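Long-range contact in angiogenin-1 (Salmo salar, PDB 7BFK), which probably cleaves RNA as a secreted endonuclease of the pancreatic ribonuclease family: residues Asn4-His9 against Val113-Asp118. Sequence-based numbering, arbitrary orientation.
Sequences NQQYNH and VHYDGD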
ATOM      1  N   ASN A   4      12.675  10.264   5.509  1.00 34.78           N
ATOM      2  CA  ASN A   4      12.301  10.321   4.081  1.00 32.58           C
ATOM      3  C   ASN A   4      10.793  10.454   4.081  1.00 31.92           C
ATOM      4  O   ASN A   4      10.120   9.465   4.373  1.00 29.61           O
ATOM      5  CB  ASN A   4      12.765   9.137   3.247  1.00 37.87           C
ATOM      6  CG  ASN A   4      12.405   9.334   1.786  1.00 37.54           C
ATOM      7  OD1 ASN A   4      11.267   9.669   1.462  1.00 38.42           O
ATOM      8  ND2 ASN A   4      13.374   9.159   0.900  1.00 39.87           N
ATOM      9  N   GLN A   5      10.283  11.639   3.769  1.00 30.79           N
ATOM     10  CA  GLN A   5       8.838  11.928   3.853  1.00 30.54           C
ATOM     11  C   GLN A   5       8.049  10.961   2.945  1.00 31.28           C
ATOM     12  O   GLN A   5       6.888  10.697   3.270  1.00 27.58           O
ATOM     13  CB  GLN A   5       8.577  13.389   3.512  1.00 36.21           C
ATOM     14  CG  GLN A   5       7.185  13.836   3.927  1.00 45.28           C
ATOM     15  CD  GLN A   5       6.943  13.621   5.403  1.00 48.91           C
ATOM     16  OE1 GLN A   5       5.870  13.174   5.817  1.00 59.71           O
ATOM     17  NE2 GLN A   5       7.953  13.915   6.211  1.00 43.32           N
ATOM     18  N   GLN A   6       8.639  10.487   1.845  1.00 29.79           N
ATOM     19  CA  GLN A   6       7.960   9.540   0.913  1.00 32.13           C
ATOM     20  C   GLN A   6       7.827   8.182   1.600  1.00 26.65           C
ATOM     21  O   GLN A   6       6.845   7.460   1.329  1.00 27.32           O
ATOM     22  CB  GLN A   6       8.669   9.477  -0.435  1.00 35.05           C
ATOM     23  CG  GLN A   6       8.190  10.578  -1.364  1.00 43.48           C
ATOM     24  CD  GLN A   6       9.004  10.732  -2.622  1.00 49.66           C
ATOM     25  OE1 GLN A   6      10.113  10.198  -2.756  1.00 48.51           O
ATOM     26  NE2 GLN A   6       8.462  11.505  -3.549  1.00 60.15           N
ATOM     27  N   TYR A   7       8.742   7.869   2.504  1.00 28.53           N
ATOM     28  CA  TYR A   7       8.664   6.627   3.323  1.00 27.45           C
ATOM     29  C   TYR A   7       7.489   6.779   4.288  1.00 27.45           C
ATOM     30  O   TYR A   7       6.671   5.860   4.370  1.00 25.84           O
ATOM     31  CB  TYR A   7       9.976   6.332   4.040  1.00 29.13           C
ATOM     32  CG  TYR A   7       9.923   5.107   4.910  1.00 29.75           C
ATOM     33  CD1 TYR A   7       9.289   3.955   4.474  1.00 30.51           C
ATOM     34  CD2 TYR A   7      10.505   5.093   6.168  1.00 31.82           C
ATOM     35  CE1 TYR A   7       9.224   2.822   5.262  1.00 31.84           C
ATOM     36  CE2 TYR A   7      10.474   3.961   6.961  1.00 30.77           C
ATOM     37  CZ  TYR A   7       9.829   2.819   6.507  1.00 34.30           C
ATOM     38  OH  TYR A   7       9.770   1.700   7.284  1.00 35.02           O
ATOM     39  N   ASN A   8       7.388   7.913   4.999  1.00 26.24           N
ATOM     40  CA  ASN A   8       6.244   8.171   5.914  1.00 25.63           C
ATOM     41  C   ASN A   8       4.936   8.085   5.120  1.00 27.22           C
ATOM     42  O   ASN A   8       3.957   7.502   5.617  1.00 24.87           O
ATOM     43  CB  ASN A   8       6.347   9.517   6.636  1.00 26.75           C
ATOM     44  CG  ASN A   8       7.445   9.515   7.676  1.00 30.07           C
ATOM     45  OD1 ASN A   8       8.633   9.587   7.347  1.00 28.41           O
ATOM     46  ND2 ASN A   8       7.050   9.405   8.935  1.00 34.00           N
ATOM     47  N   HIS A   9       4.913   8.674   3.931  1.00 30.15           N
ATOM     48  CA  HIS A   9       3.717   8.652   3.052  1.00 30.34           C
ATOM     49  C   HIS A   9       3.392   7.177   2.710  1.00 27.25           C
ATOM     50  O   HIS A   9       2.228   6.789   2.781  1.00 25.81           O
ATOM     51  CB  HIS A   9       3.957   9.510   1.814  1.00 36.36           C
ATOM     52  CG  HIS A   9       2.691   9.990   1.183  1.00 44.21           C
ATOM     53  ND1 HIS A   9       1.482   9.333   1.358  1.00 51.00           N
ATOM     54  CD2 HIS A   9       2.447  11.012   0.338  1.00 52.61           C
ATOM     55  CE1 HIS A   9       0.542   9.953   0.675  1.00 52.33           C
ATOM     56  NE2 HIS A   9       1.110  10.985   0.030  1.00 60.29           N
ATOM     57  N   VAL A 113       8.998   3.624  -1.156  1.00 31.87           N
ATOM     58  CA  VAL A 113       8.344   4.889  -1.606  1.00 35.40           C
ATOM     59  C   VAL A 113       7.211   4.581  -2.571  1.00 34.78           C
ATOM     60  O   VAL A 113       7.244   3.536  -3.223  1.00 40.11           O
ATOM     61  CB  VAL A 113       9.373   5.841  -2.264  1.00 35.06           C
ATOM     62  CG1 VAL A 113      10.341   6.386  -1.245  1.00 37.06           C
ATOM     63  CG2 VAL A 113      10.128   5.163  -3.395  1.00 38.63           C
ATOM     64  N   HIS A 114       6.255   5.510  -2.674  1.00 49.35           N
ATOM     65  CA  HIS A 114       5.141   5.505  -3.658  1.00 55.09           C
ATOM     66  C   HIS A 114       5.058   6.926  -4.232  1.00 62.51           C
ATOM     67  O   HIS A 114       4.993   7.884  -3.440  1.00 72.81           O
ATOM     68  CB  HIS A 114       3.825   5.025  -3.026  1.00 58.84           C
ATOM     69  CG  HIS A 114       3.196   6.047  -2.138  1.00 71.30           C
ATOM     70  ND1 HIS A 114       2.278   6.966  -2.609  1.00 77.10           N
ATOM     71  CD2 HIS A 114       3.370   6.328  -0.828  1.00 70.60           C
ATOM     72  CE1 HIS A 114       1.902   7.755  -1.622  1.00 77.75           C
ATOM     73  NE2 HIS A 114       2.556   7.386  -0.522  1.00 75.67           N
ATOM     74  N   TYR A 115       5.113   7.063  -5.550  1.00 72.89           N
ATOM     75  CA  TYR A 115       5.109   8.374  -6.244  1.00 73.03           C
ATOM     76  C   TYR A 115       3.688   8.731  -6.695  1.00 71.98           C
ATOM     77  O   TYR A 115       3.183   8.100  -7.644  1.00 72.07           O
ATOM     78  CB  TYR A 115       6.097   8.349  -7.409  1.00 76.72           C
ATOM     79  CG  TYR A 115       7.541   8.182  -7.004  1.00 79.21           C
ATOM     80  CD1 TYR A 115       8.146   9.090  -6.150  1.00 80.46           C
ATOM     81  CD2 TYR A 115       8.320   7.151  -7.510  1.00 80.07           C
ATOM     82  CE1 TYR A 115       9.477   8.965  -5.782  1.00 75.62           C
ATOM     83  CE2 TYR A 115       9.655   7.014  -7.154  1.00 79.72           C
ATOM     84  CZ  TYR A 115      10.236   7.928  -6.291  1.00 79.57           C
ATOM     85  OH  TYR A 115      11.546   7.814  -5.925  1.00 82.40           O
ATOM     86  N   ASP A 116       3.073   9.706  -6.010  1.00 71.01           N
ATOM     87  CA  ASP A 116       1.733  10.284  -6.321  1.00 73.31           C
ATOM     88  C   ASP A 116       0.613   9.489  -5.643  1.00 69.30           C
ATOM     89  O   ASP A 116      -0.553   9.931  -5.737  1.00 62.78           O
ATOM     90  CB  ASP A 116       1.489  10.366  -7.832  1.00 70.99           C
ATOM     91  CG  ASP A 116       2.107  11.590  -8.483  1.00 79.28           C
ATOM     92  OD1 ASP A 116       2.217  12.627  -7.790  1.00 76.31           O
ATOM     93  OD2 ASP A 116       2.480  11.499  -9.673  1.00 83.93           O
ATOM     94  N   GLY A 117       0.933   8.367  -4.998  1.00 62.08           N
ATOM     95  CA  GLY A 117      -0.071   7.504  -4.347  1.00 65.67           C
ATOM     96  C   GLY A 117      -1.318   7.346  -5.213  1.00 62.18           C
ATOM     97  O   GLY A 117      -2.408   7.103  -4.644  1.00 62.19           O
ATOM     98  N   ASP A 118      -1.174   7.535  -6.532  1.00 55.61           N
ATOM     99  CA  ASP A 118      -2.249   7.339  -7.544  1.00 52.61           C
ATOM    100  C   ASP A 118      -2.189   5.882  -8.029  1.00 47.48           C
ATOM    101  O   ASP A 118      -3.072   5.475  -8.795  1.00 43.21           O
ATOM    102  CB  ASP A 118      -2.144   8.339  -8.698  1.00 63.09           C
ATOM    103  CG  ASP A 118      -0.752   8.477  -9.299  1.00 75.89           C
ATOM    104  OD1 ASP A 118       0.164   7.771  -8.831  1.00 84.92           O
ATOM    105  OD2 ASP A 118      -0.590   9.306 -10.222  1.00 85.44           O
TER
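Asn4 and Gln6 bring the start of helix 5-14 against Val113, where strand 111-113 runs into its following loop. This is the RNase A fold; here the N-terminal helix packs against the end of strand 111-113 and the loop that leads to strand 122-124. Asn4 is the N-cap of the helix. Its OD1 lies 4.4 Å from Val113 CG1 and accepts a hydrogen bond from Tyr7 N, which sits above the carbonyl plane, and a weak one from Gln6 N. Gln6 carries much of the contact. Its CB rests on Val113 CG1 at 3.6 Å. CG stands anti to the carbonyl carbon (chi1 -85°), and the extended chain carries the amide on to the ring of Tyr115. The two side chains cross at about a right angle, with amide and ring planes 75° apart. Gln6 OE1 is 3.3 Å from Tyr115 CE1, while its NE2 lies at the ring edge, in plane. With an alanine here, CB would still meet Val113, but Tyr115 would probably lose its amide neighbour and its ring be less restrained. Tyr7 CB points away from the loop, and its side chain packs on Pro51, Gln55 and Pro112. About one turn after Gln6, His9 meets His114 in a T-shaped stack, the edge of His114 toward the face of His9. The planes are at 87°, and His114 also touches Phe10 and Gln13. His114 CE1 lies 3.4 Å above the plane of the His9 ring, over its centre.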